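Local atomic coordinates of putative metal binding protein (Coccidioides immitis, PDB entry 3CVG), a protein that probably binds a metal ion as a periplasmic-binding-protein-like protein. Residues T185-L197 with T207-M219. Numbering follows the deposited sequence.
Sequences TFPIQALTAAILL and TYLSIPRGLRDQM
I195 carries its CG1 branch beside the backbone N (chi1 -67°), and I211 holds CG1 between its own N and carbonyl carbon (chi1 62°). With these settings the two side chains meet tip to tip, CD1 of I195 lying 3.5 Å from CD1 of I211, tighter than usual carbon packing. L191 crosses I211 at about a right angle, its CD2 3.7 Å from I211 CD1. The same CD2 also rests on the backbone CA of Y208. M219, a selenomethionine with a bent chain, crosses I195 obliquely, SE 3.7 Å from I195 CD1. The CG2 branch of I195 packs on Q218 CB and L215 CD2. In this domain of the periplasmic-binding-protein superfamily, helix 187-196 packs against the link, with its short helices 205-208 and 213-216, between strands 200-204 and 220-224. L191 and M219 both continue onto I110 of strand 100-111. Near the calcium ion, P187 CB sits 3.2 Å from T207 OG1, which hydrogen-bonds to D204. At the far end two waters join I195 O to Q218, one through Q218 O, the other through OE1. The CB of R216 points away from the helix; NE and NH2 grip I211 O side-on, the oxygen nearly in the guanidinium plane, and NH1 pairs with D274.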
ATOM      1  N   THR A 185       6.607  12.002  -6.322  1.00 23.64           N
ATOM      2  CA  THR A 185       5.210  12.306  -6.630  1.00 25.68           C
ATOM      3  C   THR A 185       4.298  11.200  -6.096  1.00 26.80           C
ATOM      4  O   THR A 185       4.770  10.234  -5.500  1.00 25.83           O
ATOM      5  CB  THR A 185       4.977  12.372  -8.150  1.00 26.61           C
ATOM      6  OG1 THR A 185       5.268  11.087  -8.718  1.00 26.82           O
ATOM      7  CG2 THR A 185       5.864  13.427  -8.796  1.00 25.20           C
ATOM      8  N   PHE A 186       2.996  11.348  -6.340  1.00 29.30           N
ATOM      9  CA  PHE A 186       2.000  10.356  -5.927  1.00 30.74           C
ATOM     10  C   PHE A 186       2.146   9.138  -6.838  1.00 28.65           C
ATOM     11  O   PHE A 186       2.786   9.224  -7.885  1.00 27.91           O
ATOM     12  CB  PHE A 186       0.583  10.919  -6.082  1.00 35.23           C
ATOM     13  CG  PHE A 186       0.401  12.283  -5.492  1.00 39.48           C
ATOM     14  CD1 PHE A 186       0.689  12.525  -4.151  1.00 41.39           C
ATOM     15  CD2 PHE A 186      -0.076  13.330  -6.281  1.00 41.07           C
ATOM     16  CE1 PHE A 186       0.500  13.795  -3.599  1.00 42.76           C
ATOM     17  CE2 PHE A 186      -0.270  14.604  -5.744  1.00 43.05           C
ATOM     18  CZ  PHE A 186       0.019  14.838  -4.399  1.00 43.56           C
ATOM     19  N   PRO A 187       1.531   7.999  -6.461  1.00 27.27           N
ATOM     20  CA  PRO A 187       1.559   6.732  -7.194  1.00 26.21           C
ATOM     21  C   PRO A 187       1.358   6.760  -8.706  1.00 24.15           C
ATOM     22  O   PRO A 187       2.198   6.261  -9.452  1.00 22.35           O
ATOM     23  CB  PRO A 187       0.468   5.917  -6.503  1.00 26.38           C
ATOM     24  CG  PRO A 187       0.612   6.336  -5.098  1.00 27.03           C
ATOM     25  CD  PRO A 187       0.729   7.847  -5.230  1.00 26.77           C
ATOM     26  N   ILE A 188       0.237   7.317  -9.154  1.00 23.59           N
ATOM     27  CA  ILE A 188      -0.074   7.353 -10.583  1.00 23.17           C
ATOM     28  C   ILE A 188       0.984   8.087 -11.405  1.00 23.03           C
ATOM     29  O   ILE A 188       1.467   7.570 -12.415  1.00 21.57           O
ATOM     30  CB  ILE A 188      -1.470   7.985 -10.833  1.00 23.55           C
ATOM     31  CG1 ILE A 188      -2.565   7.063 -10.281  1.00 25.93           C
ATOM     32  CG2 ILE A 188      -1.689   8.207 -12.338  1.00 23.83           C
ATOM     33  CD1 ILE A 188      -3.982   7.631 -10.400  1.00 23.86           C
ATOM     34  N   GLN A 189       1.347   9.290 -10.974  1.00 24.91           N
ATOM     35  CA  GLN A 189       2.366  10.065 -11.682  1.00 22.58           C
ATOM     36  C   GLN A 189       3.686   9.295 -11.738  1.00 19.65           C
ATOM     37  O   GLN A 189       4.325   9.222 -12.789  1.00 17.54           O
ATOM     38  CB  GLN A 189       2.576  11.413 -10.993  1.00 26.59           C
ATOM     39  CG  GLN A 189       1.438  12.390 -11.220  1.00 32.52           C
ATOM     40  CD  GLN A 189       1.369  13.472 -10.160  1.00 38.80           C
ATOM     41  OE1 GLN A 189       2.398  13.966  -9.683  1.00 41.64           O
ATOM     42  NE2 GLN A 189       0.146  13.860  -9.790  1.00 40.27           N
ATOM     43  N   ALA A 190       4.095   8.714 -10.612  1.00 19.00           N
ATOM     44  CA  ALA A 190       5.349   7.955 -10.568  1.00 18.65           C
ATOM     45  C   ALA A 190       5.374   6.760 -11.528  1.00 17.88           C
ATOM     46  O   ALA A 190       6.389   6.506 -12.186  1.00 17.40           O
ATOM     47  CB  ALA A 190       5.632   7.484  -9.126  1.00 18.66           C
ATOM     48  N   LEU A 191       4.275   6.006 -11.589  1.00 16.40           N
ATOM     49  CA  LEU A 191       4.216   4.861 -12.493  1.00 17.90           C
ATOM     50  C   LEU A 191       4.225   5.356 -13.943  1.00 18.52           C
ATOM     51  O   LEU A 191       4.909   4.793 -14.794  1.00 18.17           O
ATOM     52  CB  LEU A 191       2.954   4.010 -12.232  1.00 17.80           C
ATOM     53  CG  LEU A 191       2.716   2.810 -13.163  1.00 16.80           C
ATOM     54  CD1 LEU A 191       3.974   1.944 -13.255  1.00 14.75           C
ATOM     55  CD2 LEU A 191       1.534   1.983 -12.645  1.00 17.00           C
ATOM     56  N   THR A 192       3.469   6.417 -14.210  1.00 19.90           N
ATOM     57  CA  THR A 192       3.406   6.994 -15.546  1.00 20.92           C
ATOM     58  C   THR A 192       4.809   7.425 -15.989  1.00 21.01           C
ATOM     59  O   THR A 192       5.221   7.189 -17.131  1.00 20.32           O
ATOM     60  CB  THR A 192       2.463   8.219 -15.574  1.00 21.41           C
ATOM     61  OG1 THR A 192       1.129   7.800 -15.251  1.00 19.12           O
ATOM     62  CG2 THR A 192       2.468   8.870 -16.953  1.00 21.30           C
ATOM     63  N   ALA A 193       5.537   8.052 -15.073  1.00 19.99           N
ATOM     64  CA  ALA A 193       6.891   8.514 -15.359  1.00 21.48           C
ATOM     65  C   ALA A 193       7.833   7.349 -15.642  1.00 19.32           C
ATOM     66  O   ALA A 193       8.629   7.412 -16.574  1.00 20.76           O
ATOM     67  CB  ALA A 193       7.426   9.338 -14.186  1.00 17.98           C
ATOM     68  N   ALA A 194       7.749   6.286 -14.839  1.00 20.23           N
ATOM     69  CA  ALA A 194       8.612   5.124 -15.029  1.00 18.62           C
ATOM     70  C   ALA A 194       8.409   4.520 -16.415  1.00 20.85           C
ATOM     71  O   ALA A 194       9.366   4.104 -17.079  1.00 18.91           O
ATOM     72  CB  ALA A 194       8.324   4.066 -13.971  1.00 18.03           C
ATOM     73  N   ILE A 195       7.153   4.460 -16.833  1.00 20.45           N
ATOM     74  CA  ILE A 195       6.807   3.894 -18.126  1.00 19.79           C
ATOM     75  C   ILE A 195       7.312   4.772 -19.264  1.00 18.43           C
ATOM     76  O   ILE A 195       7.933   4.272 -20.198  1.00 19.37           O
ATOM     77  CB  ILE A 195       5.283   3.698 -18.229  1.00 19.04           C
ATOM     78  CG1 ILE A 195       4.852   2.616 -17.238  1.00 19.40           C
ATOM     79  CG2 ILE A 195       4.882   3.290 -19.648  1.00 18.55           C
ATOM     80  CD1 ILE A 195       3.352   2.614 -16.961  1.00 19.68           C
ATOM     81  N   LEU A 196       7.066   6.074 -19.167  1.00 18.71           N
ATOM     82  CA  LEU A 196       7.498   7.019 -20.196  1.00 21.11           C
ATOM     83  C   LEU A 196       9.016   7.076 -20.311  1.00 20.99           C
ATOM     84  O   LEU A 196       9.559   7.243 -21.400  1.00 18.85           O
ATOM     85  CB  LEU A 196       6.981   8.427 -19.892  1.00 21.82           C
ATOM     86  CG  LEU A 196       5.479   8.703 -20.000  1.00 24.51           C
ATOM     87  CD1 LEU A 196       5.183  10.151 -19.634  1.00 25.90           C
ATOM     88  CD2 LEU A 196       5.014   8.417 -21.414  1.00 26.64           C
ATOM     89  N   LEU A 197       9.699   6.931 -19.181  1.00 20.31           N
ATOM     90  CA  LEU A 197      11.154   7.002 -19.154  1.00 21.34           C
ATOM     91  C   LEU A 197      11.835   5.662 -19.373  1.00 21.00           C
ATOM     92  O   LEU A 197      13.060   5.595 -19.419  1.00 21.06           O
ATOM     93  CB  LEU A 197      11.612   7.569 -17.811  1.00 19.77           C
ATOM     94  CG  LEU A 197      11.123   8.971 -17.458  1.00 21.07           C
ATOM     95  CD1 LEU A 197      11.257   9.172 -15.960  1.00 17.93           C
ATOM     96  CD2 LEU A 197      11.918  10.021 -18.239  1.00 20.80           C
ATOM     97  N   THR A 207      -2.656   1.177  -8.422  1.00 23.09           N
ATOM     98  CA  THR A 207      -2.113   2.265  -9.226  1.00 21.61           C
ATOM     99  C   THR A 207      -2.057   1.795 -10.679  1.00 20.00           C
ATOM    100  O   THR A 207      -2.403   2.536 -11.599  1.00 21.11           O
ATOM    101  CB  THR A 207      -0.699   2.638  -8.743  1.00 20.26           C
ATOM    102  OG1 THR A 207      -0.768   3.065  -7.378  1.00 22.26           O
ATOM    103  CG2 THR A 207      -0.111   3.763  -9.598  1.00 19.25           C
ATOM    104  N   TYR A 208      -1.624   0.553 -10.869  1.00 20.72           N
ATOM    105  CA  TYR A 208      -1.536  -0.052 -12.193  1.00 21.75           C
ATOM    106  C   TYR A 208      -2.895  -0.015 -12.909  1.00 23.72           C
ATOM    107  O   TYR A 208      -2.987   0.331 -14.099  1.00 22.48           O
ATOM    108  CB  TYR A 208      -1.070  -1.506 -12.060  1.00 21.07           C
ATOM    109  CG  TYR A 208      -1.151  -2.316 -13.330  1.00 22.78           C
ATOM    110  CD1 TYR A 208      -0.343  -2.014 -14.430  1.00 22.91           C
ATOM    111  CD2 TYR A 208      -2.037  -3.388 -13.437  1.00 24.94           C
ATOM    112  CE1 TYR A 208      -0.418  -2.754 -15.604  1.00 23.31           C
ATOM    113  CE2 TYR A 208      -2.122  -4.141 -14.617  1.00 25.21           C
ATOM    114  CZ  TYR A 208      -1.307  -3.819 -15.691  1.00 25.93           C
ATOM    115  OH  TYR A 208      -1.378  -4.557 -16.849  1.00 25.16           O
ATOM    116  N   LEU A 209      -3.947  -0.379 -12.183  1.00 23.20           N
ATOM    117  CA  LEU A 209      -5.288  -0.395 -12.757  1.00 23.68           C
ATOM    118  C   LEU A 209      -5.817   1.010 -12.975  1.00 23.95           C
ATOM    119  O   LEU A 209      -6.867   1.193 -13.590  1.00 22.87           O
ATOM    120  CB  LEU A 209      -6.248  -1.170 -11.845  1.00 24.23           C
ATOM    121  CG  LEU A 209      -5.894  -2.649 -11.655  1.00 24.22           C
ATOM    122  CD1 LEU A 209      -6.776  -3.259 -10.559  1.00 27.79           C
ATOM    123  CD2 LEU A 209      -6.066  -3.391 -12.968  1.00 25.76           C
ATOM    124  N   SER A 210      -5.080   2.003 -12.486  1.00 24.67           N
ATOM    125  CA  SER A 210      -5.493   3.391 -12.627  1.00 25.07           C
ATOM    126  C   SER A 210      -4.923   4.091 -13.860  1.00 23.80           C
ATOM    127  O   SER A 210      -5.425   5.135 -14.246  1.00 24.37           O
ATOM    128  CB  SER A 210      -5.089   4.198 -11.387  1.00 25.68           C
ATOM    129  OG  SER A 210      -5.734   3.721 -10.223  1.00 30.03           O
ATOM    130  N   ILE A 211      -3.873   3.540 -14.464  1.00 24.20           N
ATOM    131  CA  ILE A 211      -3.280   4.197 -15.623  1.00 24.05           C
ATOM    132  C   ILE A 211      -3.923   3.757 -16.932  1.00 23.41           C
ATOM    133  O   ILE A 211      -4.519   2.682 -17.022  1.00 24.44           O
ATOM    134  CB  ILE A 211      -1.741   3.973 -15.687  1.00 24.78           C
ATOM    135  CG1 ILE A 211      -1.427   2.486 -15.833  1.00 24.88           C
ATOM    136  CG2 ILE A 211      -1.076   4.545 -14.432  1.00 24.73           C
ATOM    137  CD1 ILE A 211       0.035   2.187 -16.063  1.00 25.01           C
ATOM    138  N   PRO A 212      -3.826   4.600 -17.967  1.00 24.20           N
ATOM    139  CA  PRO A 212      -4.413   4.271 -19.273  1.00 23.36           C
ATOM    140  C   PRO A 212      -3.999   2.893 -19.777  1.00 23.63           C
ATOM    141  O   PRO A 212      -2.868   2.468 -19.565  1.00 23.16           O
ATOM    142  CB  PRO A 212      -3.894   5.386 -20.167  1.00 22.25           C
ATOM    143  CG  PRO A 212      -3.800   6.556 -19.219  1.00 22.87           C
ATOM    144  CD  PRO A 212      -3.169   5.919 -17.997  1.00 22.29           C
ATOM    145  N   ARG A 213      -4.916   2.188 -20.434  1.00 24.30           N
ATOM    146  CA  ARG A 213      -4.590   0.870 -20.969  1.00 27.21           C
ATOM    147  C   ARG A 213      -3.397   0.972 -21.911  1.00 26.31           C
ATOM    148  O   ARG A 213      -2.528   0.095 -21.933  1.00 27.08           O
ATOM    149  CB  ARG A 213      -5.765   0.277 -21.746  1.00 28.05           C
ATOM    150  CG  ARG A 213      -6.948  -0.077 -20.889  1.00 33.05           C
ATOM    151  CD  ARG A 213      -7.904  -0.997 -21.626  1.00 35.72           C
ATOM    152  NE  ARG A 213      -9.097  -1.243 -20.828  1.00 39.24           N
ATOM    153  CZ  ARG A 213      -9.075  -1.682 -19.575  1.00 40.56           C
ATOM    154  NH1 ARG A 213      -7.917  -1.926 -18.976  1.00 41.52           N
ATOM    155  NH2 ARG A 213     -10.212  -1.876 -18.920  1.00 43.52           N
ATOM    156  N   GLY A 214      -3.373   2.042 -22.696  1.00 26.53           N
ATOM    157  CA  GLY A 214      -2.284   2.245 -23.634  1.00 28.01           C
ATOM    158  C   GLY A 214      -0.911   2.195 -22.983  1.00 27.89           C
ATOM    159  O   GLY A 214       0.013   1.597 -23.534  1.00 27.71           O
ATOM    160  N   LEU A 215      -0.769   2.815 -21.814  1.00 27.66           N
ATOM    161  CA  LEU A 215       0.513   2.816 -21.115  1.00 27.31           C
ATOM    162  C   LEU A 215       0.903   1.428 -20.626  1.00 26.89           C
ATOM    163  O   LEU A 215       2.083   1.085 -20.605  1.00 25.72           O
ATOM    164  CB  LEU A 215       0.492   3.782 -19.925  1.00 26.71           C
ATOM    165  CG  LEU A 215       0.710   5.269 -20.221  1.00 29.64           C
ATOM    166  CD1 LEU A 215       0.877   6.033 -18.916  1.00 25.69           C
ATOM    167  CD2 LEU A 215       1.957   5.436 -21.089  1.00 28.51           C
ATOM    168  N   ARG A 216      -0.087   0.633 -20.232  1.00 26.16           N
ATOM    169  CA  ARG A 216       0.186  -0.709 -19.735  1.00 25.93           C
ATOM    170  C   ARG A 216       0.832  -1.565 -20.815  1.00 26.40           C
ATOM    171  O   ARG A 216       1.495  -2.554 -20.519  1.00 27.57           O
ATOM    172  CB  ARG A 216      -1.103  -1.372 -19.235  1.00 24.41           C
ATOM    173  CG  ARG A 216      -1.793  -0.597 -18.130  1.00 24.73           C
ATOM    174  CD  ARG A 216      -3.098  -1.274 -17.717  1.00 23.08           C
ATOM    175  NE  ARG A 216      -4.054  -0.301 -17.201  1.00 25.11           N
ATOM    176  CZ  ARG A 216      -5.233  -0.619 -16.677  1.00 23.79           C
ATOM    177  NH1 ARG A 216      -5.603  -1.892 -16.599  1.00 24.72           N
ATOM    178  NH2 ARG A 216      -6.038   0.333 -16.232  1.00 24.30           N
ATOM    179  N   ASP A 217       0.642  -1.179 -22.072  1.00 28.42           N
ATOM    180  CA  ASP A 217       1.238  -1.910 -23.182  1.00 29.13           C
ATOM    181  C   ASP A 217       2.688  -1.482 -23.397  1.00 28.09           C
ATOM    182  O   ASP A 217       3.436  -2.131 -24.123  1.00 27.86           O
ATOM    183  CB  ASP A 217       0.436  -1.674 -24.461  1.00 33.95           C
ATOM    184  CG  ASP A 217      -0.805  -2.530 -24.531  1.00 35.97           C
ATOM    185  OD1 ASP A 217      -0.668  -3.772 -24.562  1.00 41.33           O
ATOM    186  OD2 ASP A 217      -1.918  -1.966 -24.555  1.00 41.45           O
ATOM    187  N   GLN A 218       3.077  -0.385 -22.757  1.00 27.72           N
ATOM    188  CA  GLN A 218       4.435   0.137 -22.868  1.00 26.89           C
ATOM    189  C   GLN A 218       5.276  -0.316 -21.672  1.00 25.71           C
ATOM    190  O   GLN A 218       6.373   0.196 -21.424  1.00 24.58           O
ATOM    191  CB  GLN A 218       4.384   1.667 -22.952  1.00 27.07           C
ATOM    192  CG  GLN A 218       3.747   2.174 -24.251  1.00 28.30           C
ATOM    193  CD  GLN A 218       3.423   3.654 -24.216  1.00 31.35           C
ATOM    194  OE1 GLN A 218       4.251   4.473 -23.815  1.00 35.07           O
ATOM    195  NE2 GLN A 218       2.219   4.009 -24.653  1.00 33.17           N
HETATM  196  N   MSE A 219       4.753  -1.289 -20.934  1.00 24.60           N
HETATM  197  CA  MSE A 219       5.445  -1.828 -19.772  1.00 23.37           C
HETATM  198  C   MSE A 219       5.152  -3.316 -19.610  1.00 24.60           C
HETATM  199  O   MSE A 219       4.207  -3.845 -20.202  1.00 25.54           O
HETATM  200  CB  MSE A 219       5.036  -1.077 -18.493  1.00 22.88           C
HETATM  201  CG  MSE A 219       3.527  -0.955 -18.280  1.00 19.71           C
HETATM  202 SE   MSE A 219       3.033  -1.077 -16.390  1.00 30.16          SE
HETATM  203  CE  MSE A 219       3.121  -2.992 -16.243  1.00 14.35           C
TER
HETATM  204  O   HOH W   1       8.662   1.657 -20.353  1.00 24.59           O
HETATM  205  O   HOH W   2       7.379   4.105 -22.909  1.00 25.24           O